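MAR1 Ribonuclease (Caenorhabditis elegans, PDB 2B34) is probably a hydrolase of the isochorismatase family, possibly acting as a ribonuclease. Local coordinates at residues 89-92 against 93-96; 113-116 against 117-121. One frame throughout, in Å; residues are numbered along the deposited sequence.

Contact 1: 89-92 against 93-96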
loop_
_atom_site.group_PDB
_atom_site.type_symbol
_atom_site.label_atom_id
_atom_site.label_comp_id
_atom_site.label_asym_id
_atom_site.label_seq_id
_atom_site.Cartn_x
_atom_site.Cartn_y
_atom_site.Cartn_z
ATOM N N MET A 89 -3.448 -13.344 -21.930
ATOM C CA MET A 89 -4.393 -14.436 -22.172
ATOM C C MET A 89 -5.587 -14.001 -23.014
ATOM O O MET A 89 -6.335 -14.841 -23.513
ATOM C CB MET A 89 -4.930 -14.983 -20.851
ATOM C CG MET A 89 -3.919 -15.700 -20.001
ATOM S SD MET A 89 -4.684 -16.394 -18.524
ATOM C CE MET A 89 -5.582 -17.793 -19.208
ATOM N N CYS A 90 -5.782 -12.690 -23.139
ATOM C CA CYS A 90 -6.917 -12.151 -23.875
ATOM C C CYS A 90 -6.670 -12.223 -25.377
ATOM O O CYS A 90 -6.285 -11.244 -26.023
ATOM C CB CYS A 90 -7.258 -10.739 -23.401
ATOM S SG CYS A 90 -7.938 -10.735 -21.728
ATOM N N ILE A 91 -6.878 -13.425 -25.905
ATOM C CA ILE A 91 -6.756 -13.713 -27.327
ATOM C C ILE A 91 -8.159 -14.015 -27.873
ATOM O O ILE A 91 -9.052 -14.360 -27.095
ATOM C CB ILE A 91 -5.777 -14.896 -27.580
ATOM C CG1 ILE A 91 -6.136 -16.105 -26.700
ATOM C CG2 ILE A 91 -4.333 -14.440 -27.349
ATOM C CD1 ILE A 91 -5.306 -17.352 -26.961
ATOM N N PRO A 92 -8.365 -13.868 -29.202
ATOM C CA PRO A 92 -9.686 -14.120 -29.808
ATOM C C PRO A 92 -10.490 -15.327 -29.267
ATOM O O PRO A 92 -11.672 -15.156 -28.968
ATOM C CB PRO A 92 -9.363 -14.259 -31.298
ATOM C CG PRO A 92 -8.219 -13.320 -31.484
ATOM C CD PRO A 92 -7.388 -13.424 -30.219
ATOM N N PRO A 93 -9.869 -16.524 -29.135
ATOM C CA PRO A 93 -10.587 -17.688 -28.587
ATOM C C PRO A 93 -11.189 -17.528 -27.181
ATOM O O PRO A 93 -12.042 -18.328 -26.792
ATOM C CB PRO A 93 -9.506 -18.772 -28.552
ATOM C CG PRO A 93 -8.548 -18.380 -29.601
ATOM C CD PRO A 93 -8.491 -16.892 -29.513
ATOM N N THR A 94 -10.746 -16.526 -26.422
ATOM C CA THR A 94 -11.252 -16.324 -25.057
ATOM C C THR A 94 -12.390 -15.306 -24.988
ATOM O O THR A 94 -12.990 -15.111 -23.930
ATOM C CB THR A 94 -10.128 -15.895 -24.067
ATOM O OG1 THR A 94 -9.592 -14.626 -24.457
ATOM C CG2 THR A 94 -9.014 -16.935 -24.018
ATOM N N GLU A 95 -12.685 -14.662 -26.114
ATOM C CA GLU A 95 -13.668 -13.574 -26.152
ATOM C C GLU A 95 -15.087 -14.005 -25.757
ATOM O O GLU A 95 -15.720 -13.350 -24.926
ATOM C CB GLU A 95 -13.635 -12.858 -27.512
ATOM C CG GLU A 95 -12.327 -12.078 -27.744
ATOM C CD GLU A 95 -12.213 -11.444 -29.126
ATOM O OE1 GLU A 95 -13.126 -11.623 -29.966
ATOM O OE2 GLU A 95 -11.194 -10.761 -29.374
ATOM N N ASP A 96 -15.565 -15.112 -26.325
ATOM C CA ASP A 96 -16.906 -15.632 -26.026
ATOM C C ASP A 96 -17.101 -16.000 -24.550
ATOM O O ASP A 96 -18.179 -15.783 -23.992
ATOM C CB ASP A 96 -17.244 -16.830 -26.922
ATOM C CG ASP A 96 -17.708 -16.418 -28.315
ATOM O OD1 ASP A 96 -17.931 -15.211 -28.559
ATOM O OD2 ASP A 96 -17.856 -17.312 -29.172
HETATM O O HOH W 1 -8.995 -10.712 -27.929
#

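Contact 2: 113-116 against 117-121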
loop_
_atom_site.group_PDB
_atom_site.type_symbol
_atom_site.label_atom_id
_atom_site.label_comp_id
_atom_site.label_asym_id
_atom_site.label_seq_id
_atom_site.Cartn_x
_atom_site.Cartn_y
_atom_site.Cartn_z
ATOM N N VAL A 113 4.327 -10.222 -16.106
ATOM C CA VAL A 113 4.246 -10.316 -17.570
ATOM C C VAL A 113 2.864 -10.826 -18.027
ATOM O O VAL A 113 1.969 -10.006 -18.205
ATOM C CB VAL A 113 5.439 -11.107 -18.189
ATOM C CG1 VAL A 113 5.476 -10.942 -19.695
ATOM C CG2 VAL A 113 6.764 -10.648 -17.591
ATOM N N CYS A 114 2.676 -12.145 -18.194
ATOM C CA CYS A 114 1.364 -12.710 -18.597
ATOM C C CYS A 114 0.241 -12.255 -17.686
ATOM O O CYS A 114 -0.784 -11.783 -18.164
ATOM C CB CYS A 114 1.349 -14.256 -18.643
ATOM S SG CYS A 114 -0.328 -15.035 -18.938
ATOM N N VAL A 115 0.441 -12.414 -16.380
ATOM C CA VAL A 115 -0.612 -12.165 -15.399
ATOM C C VAL A 115 -0.960 -10.682 -15.371
ATOM O O VAL A 115 -2.133 -10.327 -15.354
ATOM C CB VAL A 115 -0.231 -12.684 -13.982
ATOM C CG1 VAL A 115 -1.359 -12.440 -12.990
ATOM C CG2 VAL A 115 0.114 -14.173 -14.028
ATOM N N LEU A 116 0.066 -9.829 -15.383
ATOM C CA LEU A 116 -0.127 -8.380 -15.408
ATOM C C LEU A 116 -0.782 -7.911 -16.708
ATOM O O LEU A 116 -1.755 -7.159 -16.673
ATOM C CB LEU A 116 1.197 -7.636 -15.174
ATOM C CG LEU A 116 1.144 -6.101 -15.133
ATOM C CD1 LEU A 116 0.172 -5.605 -14.057
ATOM C CD2 LEU A 116 2.536 -5.506 -14.924
ATOM N N GLN A 117 -0.245 -8.351 -17.845
ATOM C CA GLN A 117 -0.800 -7.980 -19.154
ATOM C C GLN A 117 -2.225 -8.496 -19.337
ATOM O O GLN A 117 -3.082 -7.783 -19.865
ATOM C CB GLN A 117 0.094 -8.458 -20.305
ATOM C CG GLN A 117 1.484 -7.804 -20.373
ATOM C CD GLN A 117 1.446 -6.283 -20.384
ATOM O OE1 GLN A 117 0.576 -5.669 -21.008
ATOM N NE2 GLN A 117 2.395 -5.669 -19.694
ATOM N N THR A 118 -2.474 -9.727 -18.897
ATOM C CA THR A 118 -3.832 -10.287 -18.907
ATOM C C THR A 118 -4.752 -9.427 -18.050
ATOM O O THR A 118 -5.832 -9.040 -18.495
ATOM C CB THR A 118 -3.863 -11.762 -18.428
ATOM O OG1 THR A 118 -3.053 -12.561 -19.294
ATOM C CG2 THR A 118 -5.285 -12.318 -18.427
ATOM N N THR A 119 -4.301 -9.131 -16.830
ATOM C CA THR A 119 -5.027 -8.285 -15.874
ATOM C C THR A 119 -5.448 -6.944 -16.489
ATOM O O THR A 119 -6.618 -6.566 -16.404
ATOM C CB THR A 119 -4.190 -8.062 -14.578
ATOM O OG1 THR A 119 -4.084 -9.299 -13.862
ATOM C CG2 THR A 119 -4.819 -7.009 -13.670
ATOM N N TYR A 120 -4.499 -6.244 -17.112
ATOM C CA TYR A 120 -4.777 -4.967 -17.781
ATOM C C TYR A 120 -5.802 -5.103 -18.903
ATOM O O TYR A 120 -6.738 -4.303 -18.997
ATOM C CB TYR A 120 -3.499 -4.357 -18.363
ATOM C CG TYR A 120 -2.535 -3.727 -17.380
ATOM C CD1 TYR A 120 -2.894 -3.485 -16.045
ATOM C CD2 TYR A 120 -1.260 -3.334 -17.803
ATOM C CE1 TYR A 120 -1.990 -2.892 -15.157
ATOM C CE2 TYR A 120 -0.360 -2.740 -16.928
ATOM C CZ TYR A 120 -0.728 -2.518 -15.611
ATOM O OH TYR A 120 0.178 -1.923 -14.758
ATOM N N ASP A 121 -5.611 -6.109 -19.756
ATOM C CA ASP A 121 -6.536 -6.395 -20.854
ATOM C C ASP A 121 -7.946 -6.708 -20.352
ATOM O O ASP A 121 -8.930 -6.240 -20.924
ATOM C CB ASP A 121 -6.016 -7.556 -21.710
ATOM C CG ASP A 121 -4.985 -7.122 -22.734
ATOM O OD1 ASP A 121 -4.618 -5.927 -22.778
ATOM O OD2 ASP A 121 -4.542 -7.986 -23.514
#

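Contact 1: 89-92 against 93-96
Ile91 and Thr94 show how one carbonyl can be gripped twice where a loop turns into a helix. The hydroxyl OG1 of Thr94 donates to Ile91 O at 2.7 Å, lying in the carbonyl plane on a lone pair. The backbone N of the same threonine reaches Ile91 O at 2.8 Å, so a single residue supplies both donors. What brings the hydroxyl back over the turn is its torsion: OG1 stands between the backbone N and the carbonyl carbon (chi1 63°), leaving CG2 beside the N, 3.4 Å from Met89 O.

The packed side of the contact lies next to this grip. Ile91 CG1 meets Pro93 CD at 3.8 Å and also touches Thr94 CG2, the isoleucine and threonine side chains crossing at about a right angle. Ile91, Pro93 and Thr94 all rest on Phe82 of strand 81-84, while Met89 packs on Phe18 and Cys20 of strand 15-20.

The outer side is built differently. The rings of Pro92 and Pro93 lie side by side and exposed, Pro92 CB coming to 3.3 Å from Pro93 CD largely because the two residues are joined by one peptide bond. Glu95 extends its chain past Pro92, and its OE2 accepts from a water at 2.6 Å; that water makes a weak bond to Cys90 O, spanning the loop loosely where the inner side is held directly.

Glu95 N closes the next step with a nearly straight bond to Pro92 O (3.1 Å, 164°). Preceded by an inverse gamma turn centred on Cys90, the overlapping bonds from Thr94 N to Ile91 O and from Glu95 N to Pro92 O, each from a donor three residues on, form the successive beta turns by which a proline-rich loop winds into helix 95-98.

Contact 2: 113-116 against 117-121
Val113 and Gln117 begin the series of backbone hydrogen bonds that defines this helical turn: Gln117 N donates to the carbonyl O of Val113, the N-cap residue, at 2.8 Å. Thr118, Thr119 and Tyr120 repeat the four-residue step to Cys114, Val115 and Leu116.

Side-chain hydroxyls add a second set. Thr118 OG1 binds Cys114 O and Thr119 OG1 binds Val115 O, each at 2.7 Å. In both threonines the hydroxyl sits beside its own backbone N (chi1 -60° and -68°), which folds it back toward the preceding turn, and hydroxyl and amide approach the shared carbonyl from opposite faces of its plane. Each of these two carbonyl oxygens thus accepts two hydrogen bonds, in a part of the helix where the threonines are buried.

Apolar contact runs along another flank. Leu116 CD1 lies over one face of the Tyr120 ring in a CH-pi contact, 3.9 Å from the centroid, offset toward the rim where CZ and CE1 are nearest. Both side chains also touch Gln150 of helix 141-154. Replacing Tyr120 by an alanine would probably leave Leu116 CD1 without its aromatic cover and open a gap beside Gln150.

Polar side chains meet a neighbouring copy: Arg9 of the second subunit hydrogen-bonds Gln117 OE1 and forms a salt bridge with Asp121 OD1.

At the helix start Cys114 is joined to Cys20 by a disulfide. This is the first part of helix 114-124, the crossover helix of a beta-alpha-beta unit, linking strands 103-109 and 128-137 of the parallel sheet in this alpha/beta isochorismatase fold.

In the fold
The two contacts lie in series along the chain, with centres about 13 Å apart, and they touch. Contact 2 is the buried one, in a crossover helix that packs on the sheet and against helix 141-154 and meets a second subunit; contact 1 is farther out, only partly buried, with no other chain of the assembly touching it. Both set a threonine's hydroxyl and amide on one carbonyl, over three residues in the turn of contact 1 and over four, twice, in the helix of contact 2; proline rings and a water mark the loop alone. Where they meet, Met89 N lies 2.8 Å from Thr118 OG1, a probable hydrogen bond, while Met89 and Cys90 pack on Cys114 and Asp121.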